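Local coordinates for protein HTH-type transcriptional activator AmpR (Citrobacter freundii, PDB 3KOS) that regulates transcription of the ampC beta-lactamase gene as a LysR-type DNA-binding factor, the chain described here being its effector-binding domain, at residues 44-49 against 57-62; 145-150 against 167-172; 120-125 against 173-178; 20-25 against 76-81. One frame throughout, in Å; residues are numbered along the deposited sequence.

Contact 1: residues 44-49 against 57-62; sequences HISTHN and EGLDYT. With GOL (glycerol), chain G.
The imidazole ring of His48 is met obliquely by the methyl of Thr62, CG2 lying 3.6 Å from NE2, while a water sits at the ring edge, in its plane. This pairing belongs to a beta-alpha-beta crossover of the LysR effector-binding domain: strands 41-48 and 61-66 lie in one mixed sheet with the parallel strand 12-19 between them, and the short helix 54-57 is in the connection that joins them. The separation shows in the backbone, where the nearest CA atoms, Ser46 to Leu59, are still 9.3 Å apart, so side chains must span the gap. Ser46 and His48 both project toward the crossover, whereas Ile45 and Thr47 point the other way, to helix 20-37 and the second subunit. Both inward side chains have chi1 near +60°, which sets Ser46 OG and His48 CG between the backbone N and carbonyl carbon. The ring is anchored chiefly through ND1, bonded to Asn50 N, with NE2 reaching Gly17 O only weakly; its rotation is thus fixed from outside the pair.

Helix 54-57 ends in a Schellman motif at Gly58 (phi 60°), and Glu57 of its last turn extends its chain back toward strand 41-48. No direct polar bond joins Ser46 OG to Glu57 OE1, 4.3 Å apart; the same edge water links them, 3.0 Å from Ser46 OG and donating to Glu57 OE1 at 2.8 Å. The other carboxylate oxygen, Glu57 OE2, accepts a 2.6 Å hydrogen bond from O2 of a glycerol probably from the crystallisation liquor.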
loop_
_atom_site.group_PDB
_atom_site.type_symbol
_atom_site.label_atom_id
_atom_site.label_comp_id
_atom_site.label_asym_id
_atom_site.label_seq_id
_atom_site.Cartn_x
_atom_site.Cartn_y
_atom_site.Cartn_z
ATOM N N HIS A 44 11.433 -15.602 4.046
ATOM C CA HIS A 44 11.707 -14.176 3.928
ATOM C C HIS A 44 10.611 -13.539 3.080
ATOM O O HIS A 44 10.579 -13.721 1.870
ATOM C CB HIS A 44 13.050 -13.948 3.243
ATOM C CG HIS A 44 14.222 -14.399 4.051
ATOM N ND1 HIS A 44 15.225 -13.543 4.447
ATOM C CD2 HIS A 44 14.544 -15.616 4.552
ATOM C CE1 HIS A 44 16.123 -14.214 5.147
ATOM N NE2 HIS A 44 15.731 -15.474 5.229
ATOM N N ILE A 45 9.713 -12.796 3.717
ATOM C CA ILE A 45 8.610 -12.181 2.995
ATOM C C ILE A 45 8.859 -10.704 2.745
ATOM O O ILE A 45 9.286 -9.985 3.642
ATOM C CB ILE A 45 7.309 -12.302 3.784
ATOM C CG1 ILE A 45 6.963 -13.780 3.953
ATOM C CG2 ILE A 45 6.190 -11.555 3.076
ATOM C CD1 ILE A 45 5.740 -14.006 4.760
ATOM N N SER A 46 8.598 -10.266 1.520
ATOM C CA SER A 46 8.614 -8.842 1.196
ATOM C C SER A 46 7.342 -8.553 0.418
ATOM O O SER A 46 6.789 -9.458 -0.198
ATOM C CB SER A 46 9.849 -8.488 0.366
ATOM O OG SER A 46 9.874 -9.230 -0.840
ATOM N N THR A 47 6.848 -7.319 0.477
ATOM C CA THR A 47 5.637 -6.985 -0.260
ATOM C C THR A 47 5.954 -6.092 -1.453
ATOM O O THR A 47 6.978 -5.408 -1.481
ATOM C CB THR A 47 4.568 -6.290 0.632
ATOM O OG1 THR A 47 5.070 -5.026 1.074
ATOM C CG2 THR A 47 4.225 -7.162 1.840
ATOM N N HIS A 48 5.064 -6.103 -2.433
ATOM C CA HIS A 48 5.216 -5.275 -3.622
ATOM C C HIS A 48 3.837 -4.786 -4.061
ATOM O O HIS A 48 2.822 -5.178 -3.474
ATOM C CB HIS A 48 5.931 -6.051 -4.744
ATOM C CG HIS A 48 5.267 -7.344 -5.132
ATOM N ND1 HIS A 48 4.132 -7.393 -5.914
ATOM C CD2 HIS A 48 5.601 -8.633 -4.881
ATOM C CE1 HIS A 48 3.787 -8.653 -6.111
ATOM N NE2 HIS A 48 4.660 -9.424 -5.494
ATOM N N ASN A 49 3.794 -3.905 -5.061
ATOM C CA ASN A 49 2.514 -3.387 -5.529
ATOM C C ASN A 49 2.071 -4.007 -6.854
ATOM O O ASN A 49 1.419 -3.357 -7.680
ATOM C CB ASN A 49 2.525 -1.846 -5.594
ATOM C CG ASN A 49 3.484 -1.300 -6.644
ATOM O OD1 ASN A 49 4.228 -2.043 -7.284
ATOM N ND2 ASN A 49 3.456 0.017 -6.834
ATOM N N GLU A 57 14.919 -8.881 -7.859
ATOM C CA GLU A 57 14.811 -8.956 -6.405
ATOM C C GLU A 57 15.299 -10.283 -5.842
ATOM O O GLU A 57 15.305 -10.477 -4.631
ATOM C CB GLU A 57 13.376 -8.682 -5.946
ATOM C CG GLU A 57 12.930 -7.256 -6.198
ATOM C CD GLU A 57 11.641 -6.896 -5.464
ATOM O OE1 GLU A 57 11.210 -7.664 -4.569
ATOM O OE2 GLU A 57 11.063 -5.837 -5.784
ATOM N N GLY A 58 15.727 -11.186 -6.720
ATOM C CA GLY A 58 16.198 -12.488 -6.286
ATOM C C GLY A 58 15.134 -13.284 -5.550
ATOM O O GLY A 58 15.426 -13.992 -4.582
ATOM N N LEU A 59 13.899 -13.192 -6.022
ATOM C CA LEU A 59 12.799 -13.933 -5.413
ATOM C C LEU A 59 12.764 -15.394 -5.848
ATOM O O LEU A 59 13.133 -15.722 -6.975
ATOM C CB LEU A 59 11.466 -13.287 -5.779
ATOM C CG LEU A 59 11.288 -11.816 -5.396
ATOM C CD1 LEU A 59 9.932 -11.327 -5.886
ATOM C CD2 LEU A 59 11.434 -11.619 -3.889
ATOM N N ASP A 60 12.301 -16.265 -4.958
ATOM C CA ASP A 60 11.975 -17.637 -5.352
ATOM C C ASP A 60 10.593 -17.679 -5.991
ATOM O O ASP A 60 10.425 -18.176 -7.110
ATOM C CB ASP A 60 12.047 -18.567 -4.136
ATOM C CG ASP A 60 13.457 -18.700 -3.602
ATOM O OD1 ASP A 60 14.372 -18.937 -4.422
ATOM O OD2 ASP A 60 13.661 -18.559 -2.382
ATOM N N TYR A 61 9.608 -17.136 -5.270
ATOM C CA TYR A 61 8.233 -17.062 -5.732
ATOM C C TYR A 61 7.734 -15.618 -5.702
ATOM O O TYR A 61 8.186 -14.814 -4.886
ATOM C CB TYR A 61 7.318 -17.846 -4.798
ATOM C CG TYR A 61 7.209 -19.333 -5.071
ATOM C CD1 TYR A 61 7.067 -19.823 -6.365
ATOM C CD2 TYR A 61 7.189 -20.238 -4.020
ATOM C CE1 TYR A 61 6.935 -21.193 -6.602
ATOM C CE2 TYR A 61 7.063 -21.596 -4.249
ATOM C CZ TYR A 61 6.940 -22.064 -5.537
ATOM O OH TYR A 61 6.807 -23.426 -5.736
ATOM N N THR A 62 6.770 -15.329 -6.565
ATOM C CA THR A 62 6.046 -14.058 -6.548
ATOM C C THR A 62 4.558 -14.357 -6.391
ATOM O O THR A 62 3.998 -15.164 -7.131
ATOM C CB THR A 62 6.234 -13.316 -7.875
ATOM O OG1 THR A 62 7.631 -13.118 -8.117
ATOM C CG2 THR A 62 5.523 -11.961 -7.845
HETATM C C1 GOL G . 7.274 -3.238 -5.442
HETATM O O1 GOL G . 6.628 -3.139 -6.537
HETATM C C2 GOL G . 8.756 -3.111 -5.455
HETATM O O2 GOL G . 9.040 -4.345 -4.959
HETATM C C3 GOL G . 9.516 -2.885 -6.753
HETATM O O3 GOL G . 9.068 -1.884 -7.620
HETATM O O HOH W 1 8.703 -7.975 -3.294
HETATM O O HOH W 2 12.294 -8.245 -2.498
#

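Contact 2: residues 145-150 against 167-172; sequences AAQAGM and ERIVQP. Unlike the reference sequence in segment 145-150: Ala148 (reference Gly).
Gln147 and Ile169 bring the two backbones closest, CA to CA 6.1 Å, where the last turn of helix 139-147 passes the loop that follows helix 161-165. Each helix stops in a Schellman motif, with positive phi at Gly149 (76°) and Glu167 (62°); in the first, Met150 N returns to Ala145 O at 3.0 Å and Gly149 N to Ala146 O. The contact thereby ties a helix of one alpha/beta subdomain of this periplasmic-binding-protein-like domain to the loop leading toward strand 181-187.

Ile169 supplies the apolar part. Its CD1 methyl settles into the helix surface, 3.9 Å from Ala146 CB and 3.8 Å from Gln147 N, and the side chain runs roughly at right angles to that of Gln147. Its chi1 of -145° departs from the usual staggered positions. Behind it, Leu163 and Leu164 of helix 161-165 and Leu86 of strand 73-86 complete the packing.

The Gln147 side chain runs at a slant to that of Arg168, OE1 touching the aliphatic stem 3.7 Å from CD before the guanidinium leads away, while NE2 is held by Leu143 O of its own helix. Amide and guanidinium are nearly parallel in plane but too far apart to stack. Around this pair Arg168 of the second subunit packs, placing it at the dimer interface. Two waters lie between the segments, their legs to Arg168 O and NH1 doubtfully short; one donates to Gln147 O, the other to Gln147 OE1 at 2.8 Å.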
loop_
_atom_site.group_PDB
_atom_site.type_symbol
_atom_site.label_atom_id
_atom_site.label_comp_id
_atom_site.label_asym_id
_atom_site.label_seq_id
_atom_site.Cartn_x
_atom_site.Cartn_y
_atom_site.Cartn_z
ATOM N N ALA A 145 -8.180 5.102 1.515
ATOM C CA ALA A 145 -8.846 6.297 0.991
ATOM C C ALA A 145 -10.365 6.143 1.056
ATOM O O ALA A 145 -11.074 7.090 1.396
ATOM C CB ALA A 145 -8.400 6.575 -0.442
ATOM N N ALA A 146 -10.863 4.950 0.727
ATOM C CA ALA A 146 -12.299 4.674 0.811
ATOM C C ALA A 146 -12.834 4.764 2.245
ATOM O O ALA A 146 -13.921 5.305 2.475
ATOM C CB ALA A 146 -12.633 3.310 0.193
ATOM N N GLN A 147 -12.085 4.242 3.212
ATOM C CA GLN A 147 -12.519 4.354 4.608
ATOM C C GLN A 147 -12.646 5.811 5.019
ATOM O O GLN A 147 -13.499 6.156 5.841
ATOM C CB GLN A 147 -11.552 3.657 5.554
ATOM C CG GLN A 147 -11.557 2.148 5.467
ATOM C CD GLN A 147 -10.437 1.569 6.277
ATOM O OE1 GLN A 147 -10.485 1.564 7.507
ATOM N NE2 GLN A 147 -9.404 1.096 5.597
ATOM N N ALA A 148 -11.803 6.667 4.444
ATOM C CA ALA A 148 -11.810 8.099 4.758
ATOM C C ALA A 148 -12.927 8.838 4.043
ATOM O O ALA A 148 -13.096 10.048 4.220
ATOM C CB ALA A 148 -10.458 8.735 4.409
ATOM N N GLY A 149 -13.678 8.117 3.216
ATOM C CA GLY A 149 -14.744 8.720 2.435
ATOM C C GLY A 149 -14.291 9.518 1.226
ATOM O O GLY A 149 -15.015 10.407 0.773
HETATM N N MSE A 150 -13.113 9.214 0.685
HETATM C CA MSE A 150 -12.610 9.956 -0.470
HETATM C C MSE A 150 -13.398 9.613 -1.745
HETATM O O MSE A 150 -13.418 10.378 -2.702
HETATM C CB MSE A 150 -11.107 9.717 -0.694
HETATM C CG MSE A 150 -10.202 10.160 0.456
HETATM SE SE MSE A 150 -10.355 12.108 0.732
HETATM C CE MSE A 150 -9.619 12.674 -0.982
ATOM N N GLU A 167 -16.704 -3.299 10.254
ATOM C CA GLU A 167 -17.652 -2.279 9.814
ATOM C C GLU A 167 -17.014 -0.928 9.501
ATOM O O GLU A 167 -17.636 0.111 9.652
ATOM C CB GLU A 167 -18.814 -2.148 10.812
ATOM C CG GLU A 167 -19.556 -3.474 10.972
ATOM C CD GLU A 167 -20.847 -3.372 11.769
ATOM O OE1 GLU A 167 -21.316 -2.240 12.026
ATOM O OE2 GLU A 167 -21.391 -4.442 12.124
ATOM N N ARG A 168 -15.775 -0.959 9.027
ATOM C CA ARG A 168 -15.112 0.243 8.531
ATOM C C ARG A 168 -15.400 0.458 7.042
ATOM O O ARG A 168 -15.230 1.555 6.510
ATOM C CB ARG A 168 -13.609 0.139 8.765
ATOM C CG ARG A 168 -13.238 0.126 10.239
ATOM C CD ARG A 168 -11.773 -0.224 10.421
ATOM N NE ARG A 168 -11.459 -0.530 11.812
ATOM C CZ ARG A 168 -10.299 -1.037 12.221
ATOM N NH1 ARG A 168 -9.348 -1.302 11.335
ATOM N NH2 ARG A 168 -10.096 -1.289 13.512
ATOM N N ILE A 169 -15.838 -0.603 6.385
ATOM C CA ILE A 169 -16.229 -0.519 4.988
ATOM C C ILE A 169 -17.455 -1.390 4.733
ATOM O O ILE A 169 -17.680 -2.386 5.436
ATOM C CB ILE A 169 -15.058 -0.935 4.048
ATOM C CG1 ILE A 169 -15.077 -0.107 2.762
ATOM C CG2 ILE A 169 -15.110 -2.404 3.724
ATOM C CD1 ILE A 169 -14.448 1.260 2.906
ATOM N N VAL A 170 -18.218 -1.018 3.713
ATOM C CA VAL A 170 -19.465 -1.683 3.351
ATOM C C VAL A 170 -19.463 -2.084 1.873
ATOM O O VAL A 170 -18.900 -1.384 1.038
ATOM C CB VAL A 170 -20.661 -0.725 3.591
ATOM C CG1 VAL A 170 -21.934 -1.274 2.986
ATOM C CG2 VAL A 170 -20.840 -0.466 5.080
ATOM N N GLN A 171 -20.099 -3.209 1.561
ATOM C CA GLN A 171 -20.268 -3.641 0.177
ATOM C C GLN A 171 -21.732 -3.429 -0.182
ATOM O O GLN A 171 -22.570 -4.271 0.130
ATOM C CB GLN A 171 -19.896 -5.121 0.025
ATOM C CG GLN A 171 -19.929 -5.651 -1.420
ATOM C CD GLN A 171 -19.784 -7.169 -1.516
ATOM O OE1 GLN A 171 -19.280 -7.825 -0.600
ATOM N NE2 GLN A 171 -20.243 -7.733 -2.625
ATOM N N PRO A 172 -22.051 -2.301 -0.825
ATOM C CA PRO A 172 -23.477 -1.999 -1.011
ATOM C C PRO A 172 -24.197 -2.940 -1.976
ATOM O O PRO A 172 -25.417 -3.086 -1.867
ATOM C CB PRO A 172 -23.468 -0.573 -1.563
ATOM C CG PRO A 172 -22.079 -0.389 -2.138
ATOM C CD PRO A 172 -21.186 -1.184 -1.241
HETATM O O HOH W 3 -14.817 3.853 7.513
HETATM O O HOH W 4 -8.953 -0.004 9.202
#

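Contact 3: residues 120-125 against 173-178; sequences QTVGEA and FLTQID. Unlike the reference sequence in segment 120-125: Thr121 (reference Ala), Val122 (reference Ala).
Thr175 meets Val122 from its first side-chain atom: CB lies 3.7 Å from Val122 CG1, where helix 114-121, ended by a Schellman motif, rests on the loop running into strand 181-187. Beyond CB the side chain forks. The methyl branch, CG2, stands anti to the backbone N (chi1 -61°, measured to OG1) and touches two partners, Val122 CG1 at 3.7 Å and Thr121 CG2 at 3.8 Å. The hydroxyl branch, OG1, passes the same valine methyl at 3.8 Å, but its polar partner is a glycerol oxygen, probably a remnant of the crystallisation liquor. Thus one valine methyl is within 3.8 Å of all three side-chain heavy atoms, CB, OG1 and CG2.

In the motif that closes the helix Gly123 (phi 90°) is the C-prime residue, Gly123 N bonding to Gln120 O at 3.1 Å and Glu124 N to Met119 O. On the loop side, side chains alternate: Thr175 and Ile177 face the helix, while Gln176 turns away to Leu82 and Ser84 of strand 73-86. The loop is fixed through the carbonyl of Thr175, which accepts bonds from Ser84 OG and from Trp118 NE1 of the same helix. Ile177, buried against Trp118 and Met83, offers its CG2 branch to Thr121. There the nearest approach is to a hydroxyl already committed to its own helix: Thr121 OG1, bonded to Leu117 O, lies 3.6 Å from Ile177 CG2.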
loop_
_atom_site.group_PDB
_atom_site.type_symbol
_atom_site.label_atom_id
_atom_site.label_comp_id
_atom_site.label_asym_id
_atom_site.label_seq_id
_atom_site.Cartn_x
_atom_site.Cartn_y
_atom_site.Cartn_z
ATOM N N GLN A 120 -21.359 -1.728 -16.568
ATOM C CA GLN A 120 -21.887 -2.472 -17.713
ATOM C C GLN A 120 -22.566 -3.770 -17.253
ATOM O O GLN A 120 -23.662 -4.104 -17.707
ATOM C CB GLN A 120 -20.756 -2.763 -18.702
ATOM C CG GLN A 120 -21.146 -3.612 -19.902
ATOM C CD GLN A 120 -19.972 -3.906 -20.832
ATOM O OE1 GLN A 120 -19.064 -4.674 -20.496
ATOM N NE2 GLN A 120 -19.996 -3.306 -22.016
ATOM N N THR A 121 -21.925 -4.478 -16.325
ATOM C CA THR A 121 -22.444 -5.742 -15.797
ATOM C C THR A 121 -23.774 -5.588 -15.074
ATOM O O THR A 121 -24.627 -6.476 -15.138
ATOM C CB THR A 121 -21.415 -6.404 -14.847
ATOM O OG1 THR A 121 -20.227 -6.712 -15.584
ATOM C CG2 THR A 121 -21.965 -7.672 -14.225
ATOM N N VAL A 122 -23.959 -4.469 -14.383
ATOM C CA VAL A 122 -25.211 -4.251 -13.662
ATOM C C VAL A 122 -26.215 -3.451 -14.492
ATOM O O VAL A 122 -27.272 -3.079 -13.999
ATOM C CB VAL A 122 -25.011 -3.567 -12.282
ATOM C CG1 VAL A 122 -24.189 -4.451 -11.365
ATOM C CG2 VAL A 122 -24.367 -2.185 -12.435
ATOM N N GLY A 123 -25.873 -3.181 -15.748
ATOM C CA GLY A 123 -26.826 -2.591 -16.674
ATOM C C GLY A 123 -26.847 -1.076 -16.722
ATOM O O GLY A 123 -27.830 -0.487 -17.164
ATOM N N GLU A 124 -25.762 -0.444 -16.281
ATOM C CA GLU A 124 -25.650 1.012 -16.306
ATOM C C GLU A 124 -24.640 1.447 -17.349
ATOM O O GLU A 124 -23.790 0.663 -17.775
ATOM C CB GLU A 124 -25.213 1.553 -14.945
ATOM C CG GLU A 124 -26.175 1.267 -13.812
ATOM C CD GLU A 124 -27.353 2.219 -13.791
ATOM O OE1 GLU A 124 -27.216 3.358 -14.296
ATOM O OE2 GLU A 124 -28.409 1.826 -13.256
ATOM N N ALA A 125 -24.732 2.705 -17.762
ATOM C CA ALA A 125 -23.748 3.264 -18.670
ATOM C C ALA A 125 -22.469 3.541 -17.890
ATOM O O ALA A 125 -22.507 3.718 -16.677
ATOM C CB ALA A 125 -24.277 4.539 -19.292
ATOM N N PHE A 173 -23.473 -3.562 -2.901
ATOM C CA PHE A 173 -24.111 -4.405 -3.913
ATOM C C PHE A 173 -23.514 -5.802 -4.003
ATOM O O PHE A 173 -22.327 -5.993 -3.784
ATOM C CB PHE A 173 -24.068 -3.719 -5.275
ATOM C CG PHE A 173 -24.724 -2.380 -5.276
ATOM C CD1 PHE A 173 -26.106 -2.281 -5.156
ATOM C CD2 PHE A 173 -23.970 -1.219 -5.351
ATOM C CE1 PHE A 173 -26.723 -1.046 -5.128
ATOM C CE2 PHE A 173 -24.581 0.009 -5.327
ATOM C CZ PHE A 173 -25.962 0.099 -5.213
ATOM N N LEU A 174 -24.357 -6.773 -4.340
ATOM C CA LEU A 174 -23.949 -8.168 -4.387
ATOM C C LEU A 174 -23.101 -8.492 -5.611
ATOM O O LEU A 174 -22.265 -9.393 -5.567
ATOM C CB LEU A 174 -25.179 -9.073 -4.373
ATOM C CG LEU A 174 -25.958 -9.078 -3.061
ATOM C CD1 LEU A 174 -27.164 -10.013 -3.155
ATOM C CD2 LEU A 174 -25.042 -9.487 -1.917
ATOM N N THR A 175 -23.335 -7.775 -6.705
ATOM C CA THR A 175 -22.705 -8.107 -7.980
ATOM C C THR A 175 -21.197 -7.917 -7.960
ATOM O O THR A 175 -20.697 -6.877 -7.541
ATOM C CB THR A 175 -23.298 -7.296 -9.154
ATOM O OG1 THR A 175 -24.693 -7.588 -9.279
ATOM C CG2 THR A 175 -22.594 -7.655 -10.459
ATOM N N GLN A 176 -20.481 -8.941 -8.418
ATOM C CA GLN A 176 -19.027 -8.909 -8.460
ATOM C C GLN A 176 -18.527 -9.218 -9.867
ATOM O O GLN A 176 -19.185 -9.941 -10.613
ATOM C CB GLN A 176 -18.461 -9.961 -7.519
ATOM C CG GLN A 176 -18.940 -9.871 -6.097
ATOM C CD GLN A 176 -18.421 -11.018 -5.275
ATOM O OE1 GLN A 176 -17.656 -10.823 -4.330
ATOM N NE2 GLN A 176 -18.815 -12.233 -5.642
ATOM N N ILE A 177 -17.356 -8.693 -10.221
ATOM C CA ILE A 177 -16.740 -9.004 -11.512
ATOM C C ILE A 177 -15.359 -9.634 -11.319
ATOM O O ILE A 177 -14.718 -9.437 -10.287
ATOM C CB ILE A 177 -16.623 -7.763 -12.423
ATOM C CG1 ILE A 177 -15.817 -6.654 -11.739
ATOM C CG2 ILE A 177 -18.010 -7.245 -12.814
ATOM C CD1 ILE A 177 -15.527 -5.450 -12.634
ATOM N N ASP A 178 -14.909 -10.385 -12.323
ATOM C CA ASP A 178 -13.607 -11.043 -12.294
ATOM C C ASP A 178 -12.707 -10.427 -13.351
ATOM O O ASP A 178 -12.936 -10.603 -14.547
ATOM C CB ASP A 178 -13.788 -12.543 -12.556
ATOM C CG ASP A 178 -12.474 -13.316 -12.575
ATOM O OD1 ASP A 178 -11.382 -12.710 -12.553
ATOM O OD2 ASP A 178 -12.538 -14.563 -12.618
#

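Contact 4: residues 20-25 against 76-81; sequences GTFAIG and QYLCSA
A classic beta bulge in strand 73-86 carries this contact, facing the first turns of helix 20-37 within the sheet-and-helix core of the effector-binding domain. Leu78 and Cys79 both lie opposite Tyr182 of strand 181-187, and the helical psi of Leu78 (-61°) is the local break; in consequence two successive side chains point toward the helix instead of alternating.

Both converge on Phe22. Its ring is swung out by a CG anti to the backbone N (chi1 -172°), so that its far end is the part that reaches the strand. There Leu78 CD1 approaches CZ obliquely at 3.9 Å, the two side chains crossing at about a right angle. Cys79 SG takes the neighbouring corner, 3.9 Å from Phe22 CE2; it is 5.3 Å from the ring centroid and 86° off the normal, hence an edge contact in the ring plane. Tyr182 meets the phenyl ring with the two planes inclined, and Ile63 of strand 61-66 packs on both Phe22 and Leu78.

The interaction is thus wholly apolar apart from the polarisable thiol. With SG at the ring edge, the sulfur probably gains a weak electrostatic attraction to the positively polarised C-H rim.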
loop_
_atom_site.group_PDB
_atom_site.type_symbol
_atom_site.label_atom_id
_atom_site.label_comp_id
_atom_site.label_asym_id
_atom_site.label_seq_id
_atom_site.Cartn_x
_atom_site.Cartn_y
_atom_site.Cartn_z
ATOM N N GLY A 20 0.876 -6.619 -1.782
ATOM C CA GLY A 20 0.530 -6.233 -0.427
ATOM C C GLY A 20 -0.891 -6.598 -0.052
ATOM O O GLY A 20 -1.171 -7.020 1.078
ATOM N N THR A 21 -1.798 -6.425 -1.006
ATOM C CA THR A 21 -3.205 -6.702 -0.771
ATOM C C THR A 21 -3.414 -8.147 -0.324
ATOM O O THR A 21 -4.180 -8.423 0.605
ATOM C CB THR A 21 -4.031 -6.395 -2.022
ATOM O OG1 THR A 21 -3.903 -4.993 -2.323
ATOM C CG2 THR A 21 -5.499 -6.722 -1.791
ATOM N N PHE A 22 -2.724 -9.066 -0.982
ATOM C CA PHE A 22 -2.801 -10.487 -0.609
ATOM C C PHE A 22 -2.124 -10.778 0.726
ATOM O O PHE A 22 -2.601 -11.612 1.490
ATOM C CB PHE A 22 -2.188 -11.356 -1.696
ATOM C CG PHE A 22 -2.396 -12.841 -1.493
ATOM C CD1 PHE A 22 -1.454 -13.593 -0.821
ATOM C CD2 PHE A 22 -3.521 -13.478 -2.002
ATOM C CE1 PHE A 22 -1.626 -14.961 -0.650
ATOM C CE2 PHE A 22 -3.704 -14.847 -1.829
ATOM C CZ PHE A 22 -2.753 -15.586 -1.150
ATOM N N ALA A 23 -0.997 -10.116 0.997
ATOM C CA ALA A 23 -0.308 -10.313 2.265
ATOM C C ALA A 23 -1.225 -9.946 3.431
ATOM O O ALA A 23 -1.372 -10.704 4.393
ATOM C CB ALA A 23 0.980 -9.467 2.302
ATOM N N ILE A 24 -1.853 -8.779 3.340
ATOM C CA ILE A 24 -2.702 -8.301 4.426
ATOM C C ILE A 24 -4.017 -9.080 4.505
ATOM O O ILE A 24 -4.494 -9.424 5.589
ATOM C CB ILE A 24 -3.026 -6.792 4.255
ATOM C CG1 ILE A 24 -1.748 -5.956 4.305
ATOM C CG2 ILE A 24 -3.993 -6.331 5.327
ATOM C CD1 ILE A 24 -0.893 -6.175 5.574
ATOM N N GLY A 25 -4.603 -9.363 3.349
ATOM C CA GLY A 25 -5.950 -9.897 3.314
ATOM C C GLY A 25 -6.036 -11.406 3.389
ATOM O O GLY A 25 -7.111 -11.948 3.631
ATOM N N GLN A 76 0.723 -20.947 -10.659
ATOM C CA GLN A 76 -0.264 -21.780 -9.992
ATOM C C GLN A 76 -1.357 -20.927 -9.348
ATOM O O GLN A 76 -1.069 -19.959 -8.652
ATOM C CB GLN A 76 0.405 -22.685 -8.950
ATOM C CG GLN A 76 -0.587 -23.466 -8.111
ATOM C CD GLN A 76 -0.006 -24.759 -7.566
ATOM O OE1 GLN A 76 1.137 -24.796 -7.099
ATOM N NE2 GLN A 76 -0.797 -25.831 -7.620
ATOM N N TYR A 77 -2.611 -21.280 -9.601
ATOM C CA TYR A 77 -3.757 -20.516 -9.118
ATOM C C TYR A 77 -3.850 -20.631 -7.605
ATOM O O TYR A 77 -3.704 -21.723 -7.047
ATOM C CB TYR A 77 -5.035 -21.039 -9.783
ATOM C CG TYR A 77 -6.333 -20.345 -9.405
ATOM C CD1 TYR A 77 -7.081 -20.779 -8.321
ATOM C CD2 TYR A 77 -6.827 -19.291 -10.163
ATOM C CE1 TYR A 77 -8.275 -20.166 -7.985
ATOM C CE2 TYR A 77 -8.031 -18.677 -9.843
ATOM C CZ TYR A 77 -8.748 -19.124 -8.750
ATOM O OH TYR A 77 -9.944 -18.522 -8.421
ATOM N N LEU A 78 -4.064 -19.501 -6.933
ATOM C CA LEU A 78 -4.222 -19.507 -5.482
ATOM C C LEU A 78 -5.682 -19.371 -5.103
ATOM O O LEU A 78 -6.245 -20.250 -4.465
ATOM C CB LEU A 78 -3.403 -18.386 -4.821
ATOM C CG LEU A 78 -1.882 -18.489 -4.982
ATOM C CD1 LEU A 78 -1.210 -17.277 -4.352
ATOM C CD2 LEU A 78 -1.362 -19.788 -4.358
ATOM N N CYS A 79 -6.300 -18.260 -5.493
ATOM C CA CYS A 79 -7.697 -18.037 -5.145
ATOM C C CYS A 79 -8.295 -16.918 -5.990
ATOM O O CYS A 79 -7.569 -16.141 -6.629
ATOM C CB CYS A 79 -7.846 -17.718 -3.649
ATOM S SG CYS A 79 -7.204 -16.076 -3.162
ATOM N N SER A 80 -9.620 -16.839 -5.987
ATOM C CA SER A 80 -10.312 -15.832 -6.782
ATOM C C SER A 80 -10.188 -14.449 -6.151
ATOM O O SER A 80 -9.813 -14.318 -4.984
ATOM C CB SER A 80 -11.785 -16.217 -6.949
ATOM O OG SER A 80 -12.404 -16.357 -5.680
ATOM N N ALA A 81 -10.532 -13.424 -6.928
ATOM C CA ALA A 81 -10.394 -12.044 -6.498
ATOM C C ALA A 81 -11.542 -11.201 -7.041
ATOM O O ALA A 81 -11.332 -10.093 -7.540
ATOM C CB ALA A 81 -9.042 -11.484 -6.952
#

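Contacts 1 and 4 lie in the same half of the domain and reach the same mixed sheet; both are buried, and they meet where His48 O and Gly20 N, 3.0 Å apart, probably form a hydrogen bond. Contact 4, close to the centre of the chain, relies on apolar and sulfur-aromatic packing, whereas contact 1 spans two strands of the sheet that are not neighbours, using a methyl, a water and a bound glycerol. Contacts 2 and 3 are only partly buried and use successive pieces of one loop, 167-172 and 173-178, against the ends of two helices. Contacts 1, 2 and 4 all touch the second subunit, contact 2 with doubtful water bridges; contact 3 touches no other chain and depends on methyl packing.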